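Local coordinates for dihydrodipicolinate synthase (Bacillus anthracis, PDB 1XKY), which probably catalyses the condensation of pyruvate with aspartate semialdehyde in lysine biosynthesis, as a TIM-barrel lyase, at residues A257-M269 with L281-Q293. Numbering follows the deposited sequence.
Sequences APSPTPVKTALQM and LLPLTEEERVTLQ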
loop_
_atom_site.group_PDB
_atom_site.type_symbol
_atom_site.label_atom_id
_atom_site.label_comp_id
_atom_site.label_asym_id
_atom_site.label_seq_id
_atom_site.Cartn_x
_atom_site.Cartn_y
_atom_site.Cartn_z
ATOM N N ALA A 257 -19.891 2.140 -5.841
ATOM C CA ALA A 257 -20.453 2.046 -4.507
ATOM C C ALA A 257 -20.271 0.596 -4.063
ATOM O O ALA A 257 -19.959 -0.270 -4.892
ATOM C CB ALA A 257 -21.930 2.446 -4.514
ATOM N N PRO A 258 -20.462 0.337 -2.774
ATOM C CA PRO A 258 -20.266 -1.007 -2.221
ATOM C C PRO A 258 -21.130 -2.044 -2.931
ATOM O O PRO A 258 -22.356 -1.959 -2.886
ATOM C CB PRO A 258 -20.719 -0.851 -0.768
ATOM C CG PRO A 258 -20.450 0.577 -0.449
ATOM C CD PRO A 258 -20.698 1.340 -1.721
ATOM N N SER A 259 -20.488 -3.011 -3.579
ATOM C CA SER A 259 -21.198 -4.141 -4.167
ATOM C C SER A 259 -21.861 -4.996 -3.092
ATOM O O SER A 259 -21.253 -5.298 -2.065
ATOM C CB SER A 259 -20.246 -4.994 -5.005
ATOM O OG SER A 259 -20.949 -6.006 -5.704
ATOM N N PRO A 260 -23.109 -5.382 -3.335
ATOM C CA PRO A 260 -23.582 -5.644 -4.698
ATOM C C PRO A 260 -24.577 -4.586 -5.163
ATOM O O PRO A 260 -25.338 -4.826 -6.102
ATOM C CB PRO A 260 -24.278 -6.998 -4.566
ATOM C CG PRO A 260 -24.748 -7.037 -3.156
ATOM C CD PRO A 260 -23.711 -6.300 -2.354
ATOM N N THR A 261 -24.568 -3.429 -4.510
ATOM C CA THR A 261 -25.702 -2.515 -4.555
ATOM C C THR A 261 -25.891 -1.938 -5.955
ATOM O O THR A 261 -27.018 -1.773 -6.421
ATOM C CB THR A 261 -25.520 -1.377 -3.534
ATOM O OG1 THR A 261 -25.483 -1.922 -2.209
ATOM C CG2 THR A 261 -26.749 -0.481 -3.509
ATOM N N PRO A 262 -24.781 -1.632 -6.618
ATOM C CA PRO A 262 -24.816 -1.220 -8.027
ATOM C C PRO A 262 -25.365 -2.272 -9.010
ATOM O O PRO A 262 -26.184 -1.932 -9.869
ATOM C CB PRO A 262 -23.346 -0.874 -8.327
ATOM C CG PRO A 262 -22.767 -0.533 -6.996
ATOM C CD PRO A 262 -23.429 -1.489 -6.051
ATOM N N VAL A 263 -24.948 -3.529 -8.879
ATOM C CA VAL A 263 -25.426 -4.574 -9.790
ATOM C C VAL A 263 -26.917 -4.880 -9.592
ATOM O O VAL A 263 -27.645 -5.055 -10.576
ATOM C CB VAL A 263 -24.529 -5.862 -9.769
ATOM C CG1 VAL A 263 -24.697 -6.660 -8.497
ATOM C CG2 VAL A 263 -24.822 -6.729 -11.002
ATOM N N LYS A 264 -27.379 -4.889 -8.339
ATOM C CA LYS A 264 -28.814 -4.988 -8.050
ATOM C C LYS A 264 -29.617 -3.860 -8.691
ATOM O O LYS A 264 -30.685 -4.095 -9.236
ATOM C CB LYS A 264 -29.088 -4.985 -6.541
ATOM C CG LYS A 264 -28.751 -6.279 -5.852
ATOM C CD LYS A 264 -29.443 -6.376 -4.502
ATOM C CE LYS A 264 -29.515 -7.802 -4.029
ATOM N NZ LYS A 264 -30.083 -7.909 -2.657
ATOM N N THR A 265 -29.093 -2.642 -8.608
ATOM C CA THR A 265 -29.750 -1.474 -9.179
ATOM C C THR A 265 -29.748 -1.549 -10.706
ATOM O O THR A 265 -30.753 -1.257 -11.328
ATOM C CB THR A 265 -29.075 -0.166 -8.697
ATOM O OG1 THR A 265 -28.897 -0.218 -7.273
ATOM C CG2 THR A 265 -29.907 1.055 -9.072
ATOM N N ALA A 266 -28.624 -1.958 -11.294
ATOM C CA ALA A 266 -28.516 -2.170 -12.750
ATOM C C ALA A 266 -29.494 -3.245 -13.266
ATOM O O ALA A 266 -30.093 -3.097 -14.339
ATOM C CB ALA A 266 -27.078 -2.526 -13.127
ATOM N N LEU A 267 -29.668 -4.309 -12.485
ATOM C CA LEU A 267 -30.660 -5.338 -12.788
ATOM C C LEU A 267 -32.077 -4.751 -12.813
ATOM O O LEU A 267 -32.852 -5.014 -13.736
ATOM C CB LEU A 267 -30.562 -6.487 -11.776
ATOM C CG LEU A 267 -29.486 -7.534 -12.094
ATOM C CD1 LEU A 267 -29.188 -8.415 -10.893
ATOM C CD2 LEU A 267 -29.920 -8.374 -13.296
ATOM N N GLN A 268 -32.408 -3.957 -11.798
ATOM C CA GLN A 268 -33.677 -3.230 -11.765
ATOM C C GLN A 268 -33.835 -2.326 -12.996
ATOM O O GLN A 268 -34.908 -2.280 -13.592
ATOM C CB GLN A 268 -33.801 -2.436 -10.456
ATOM C CG GLN A 268 -35.008 -1.509 -10.359
ATOM C CD GLN A 268 -34.659 -0.060 -10.672
ATOM O OE1 GLN A 268 -33.773 0.534 -10.037
ATOM N NE2 GLN A 268 -35.355 0.519 -11.649
ATOM N N MET A 269 -32.765 -1.630 -13.383
ATOM C CA MET A 269 -32.788 -0.735 -14.554
ATOM C C MET A 269 -33.128 -1.463 -15.869
ATOM O O MET A 269 -33.727 -0.861 -16.764
ATOM C CB MET A 269 -31.442 -0.007 -14.715
ATOM C CG MET A 269 -31.193 1.148 -13.747
ATOM S SD MET A 269 -29.464 1.723 -13.774
ATOM C CE MET A 269 -29.542 2.950 -12.478
ATOM N N LEU A 281 -25.071 -2.092 4.271
ATOM C CA LEU A 281 -25.140 -1.602 2.894
ATOM C C LEU A 281 -26.395 -0.748 2.731
ATOM O O LEU A 281 -27.387 -0.958 3.428
ATOM C CB LEU A 281 -25.137 -2.760 1.886
ATOM C CG LEU A 281 -23.982 -3.768 1.997
ATOM C CD1 LEU A 281 -24.107 -4.849 0.959
ATOM C CD2 LEU A 281 -22.640 -3.080 1.887
ATOM N N LEU A 282 -26.334 0.201 1.807
ATOM C CA LEU A 282 -27.430 1.131 1.546
ATOM C C LEU A 282 -27.792 1.175 0.068
ATOM O O LEU A 282 -26.964 0.859 -0.788
ATOM C CB LEU A 282 -27.039 2.547 1.992
ATOM C CG LEU A 282 -26.856 2.850 3.481
ATOM C CD1 LEU A 282 -26.377 4.277 3.679
ATOM C CD2 LEU A 282 -28.127 2.629 4.252
ATOM N N PRO A 283 -29.029 1.606 -0.244
ATOM C CA PRO A 283 -29.358 1.920 -1.634
ATOM C C PRO A 283 -28.447 3.000 -2.211
ATOM O O PRO A 283 -27.948 3.845 -1.476
ATOM C CB PRO A 283 -30.792 2.465 -1.553
ATOM C CG PRO A 283 -31.319 2.019 -0.270
ATOM C CD PRO A 283 -30.179 1.798 0.656
ATOM N N LEU A 284 -28.250 2.963 -3.521
ATOM C CA LEU A 284 -27.568 4.036 -4.233
ATOM C C LEU A 284 -28.290 5.359 -3.993
ATOM O O LEU A 284 -29.521 5.394 -3.932
ATOM C CB LEU A 284 -27.547 3.746 -5.738
ATOM C CG LEU A 284 -26.326 3.082 -6.372
ATOM C CD1 LEU A 284 -25.819 1.956 -5.561
ATOM C CD2 LEU A 284 -26.672 2.622 -7.782
ATOM N N THR A 285 -27.531 6.441 -3.855
ATOM C CA THR A 285 -28.119 7.770 -3.884
ATOM C C THR A 285 -28.626 8.022 -5.291
ATOM O O THR A 285 -28.301 7.277 -6.224
ATOM C CB THR A 285 -27.118 8.886 -3.497
ATOM O OG1 THR A 285 -26.053 8.954 -4.451
ATOM C CG2 THR A 285 -26.555 8.638 -2.125
ATOM N N GLU A 286 -29.427 9.071 -5.441
ATOM C CA GLU A 286 -29.911 9.477 -6.749
ATOM C C GLU A 286 -28.744 9.830 -7.665
ATOM O O GLU A 286 -28.792 9.568 -8.859
ATOM C CB GLU A 286 -30.868 10.670 -6.627
ATOM C CG GLU A 286 -31.413 11.182 -7.965
ATOM C CD GLU A 286 -32.296 10.171 -8.693
ATOM O OE1 GLU A 286 -32.519 10.348 -9.910
ATOM O OE2 GLU A 286 -32.776 9.204 -8.059
ATOM N N GLU A 287 -27.699 10.413 -7.093
ATOM C CA GLU A 287 -26.502 10.785 -7.850
ATOM C C GLU A 287 -25.738 9.544 -8.332
ATOM O O GLU A 287 -25.323 9.474 -9.492
ATOM C CB GLU A 287 -25.588 11.684 -7.002
ATOM C CG GLU A 287 -26.182 13.071 -6.679
ATOM C CD GLU A 287 -27.255 13.074 -5.578
ATOM O OE1 GLU A 287 -27.425 12.063 -4.850
ATOM O OE2 GLU A 287 -27.939 14.112 -5.438
ATOM N N GLU A 288 -25.569 8.572 -7.437
ATOM C CA GLU A 288 -24.945 7.286 -7.792
ATOM C C GLU A 288 -25.755 6.529 -8.849
ATOM O O GLU A 288 -25.191 5.910 -9.746
ATOM C CB GLU A 288 -24.765 6.417 -6.544
ATOM C CG GLU A 288 -23.712 6.941 -5.601
ATOM C CD GLU A 288 -23.704 6.247 -4.261
ATOM O OE1 GLU A 288 -24.794 5.858 -3.759
ATOM O OE2 GLU A 288 -22.598 6.112 -3.703
ATOM N N ARG A 289 -27.075 6.604 -8.732
ATOM C CA ARG A 289 -27.995 5.974 -9.680
ATOM C C ARG A 289 -27.873 6.577 -11.087
ATOM O O ARG A 289 -27.788 5.851 -12.074
ATOM C CB ARG A 289 -29.434 6.109 -9.168
ATOM C CG ARG A 289 -30.433 5.195 -9.836
ATOM C CD ARG A 289 -31.849 5.697 -9.652
ATOM N NE ARG A 289 -32.051 6.949 -10.388
ATOM C CZ ARG A 289 -32.263 7.043 -11.703
ATOM N NH1 ARG A 289 -32.311 5.960 -12.476
ATOM N NH2 ARG A 289 -32.420 8.239 -12.255
ATOM N N VAL A 290 -27.870 7.907 -11.163
ATOM C CA VAL A 290 -27.667 8.626 -12.429
ATOM C C VAL A 290 -26.303 8.292 -13.064
ATOM O O VAL A 290 -26.202 8.083 -14.275
ATOM C CB VAL A 290 -27.812 10.164 -12.223
ATOM C CG1 VAL A 290 -27.334 10.939 -13.448
ATOM C CG2 VAL A 290 -29.262 10.529 -11.914
ATOM N N THR A 291 -25.260 8.232 -12.248
ATOM C CA THR A 291 -23.930 7.854 -12.731
ATOM C C THR A 291 -23.906 6.432 -13.324
ATOM O O THR A 291 -23.366 6.208 -14.411
ATOM C CB THR A 291 -22.881 7.991 -11.598
ATOM O OG1 THR A 291 -22.850 9.354 -11.145
ATOM C CG2 THR A 291 -21.488 7.591 -12.073
ATOM N N LEU A 292 -24.492 5.482 -12.602
ATOM C CA LEU A 292 -24.592 4.098 -13.067
ATOM C C LEU A 292 -25.435 4.009 -14.337
ATOM O O LEU A 292 -25.079 3.301 -15.273
ATOM C CB LEU A 292 -25.193 3.211 -11.974
ATOM C CG LEU A 292 -25.528 1.758 -12.329
ATOM C CD1 LEU A 292 -24.276 1.017 -12.799
ATOM C CD2 LEU A 292 -26.154 1.066 -11.127
ATOM N N GLN A 293 -26.553 4.735 -14.351
ATOM C CA GLN A 293 -27.479 4.725 -15.483
ATOM C C GLN A 293 -26.782 5.141 -16.777
ATOM O O GLN A 293 -27.023 4.566 -17.834
ATOM C CB GLN A 293 -28.659 5.665 -15.212
ATOM C CG GLN A 293 -29.797 5.560 -16.219
ATOM C CD GLN A 293 -30.910 6.553 -15.932
ATOM O OE1 GLN A 293 -30.665 7.753 -15.735
ATOM N NE2 GLN A 293 -32.141 6.061 -15.905
HETATM O O HOH W 1 -29.997 1.250 -5.068
#
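Helix 261-269 and helix 286-293 cross at -65° with their axes 10.5 Å apart, while the loop leading into the second helix runs past the start of the first, bringing Thr-261 and Pro-283 within 6.4 Å between CA atoms. Both helices follow the eight-stranded TIM barrel in sequence and belong to the C-terminal helical region of the dihydrodipicolinate synthase family; Ala-266 also packs on Val-220 of helix 218-234. Where the helices cross, Leu-292 is a knob in a hole formed by Pro-262, Thr-265, Ala-266 and Met-269, its CD2 3.3 Å from Pro-262 O. Nearer the helix start Leu-284 divides its two branches: CD1 presses on Thr-261 CG2 at a tight 3.3 Å, and CD2 lies against Thr-265. Placing Thr-265 OG1 beside its own backbone N (chi1 -48°) lets it donate to Thr-261 O at 2.6 Å, on the opposite face of that carbonyl from Thr-265 N. The same hydroxyl accepts from a water that in turn accepts from Leu-284 N, a bridge between helix and loop. Thr-285, the N-cap of the second helix, forms a capping box with Glu-288: Glu-288 N donates to Thr-285 OG1, and Thr-285 N in return meets the anti side of Glu-288 OE1. At the far end the extended Met-269 side chain crosses Arg-289 obliquely, its CE 3.6 Å from Arg-289 CG and 3.4 Å from Arg-289 O.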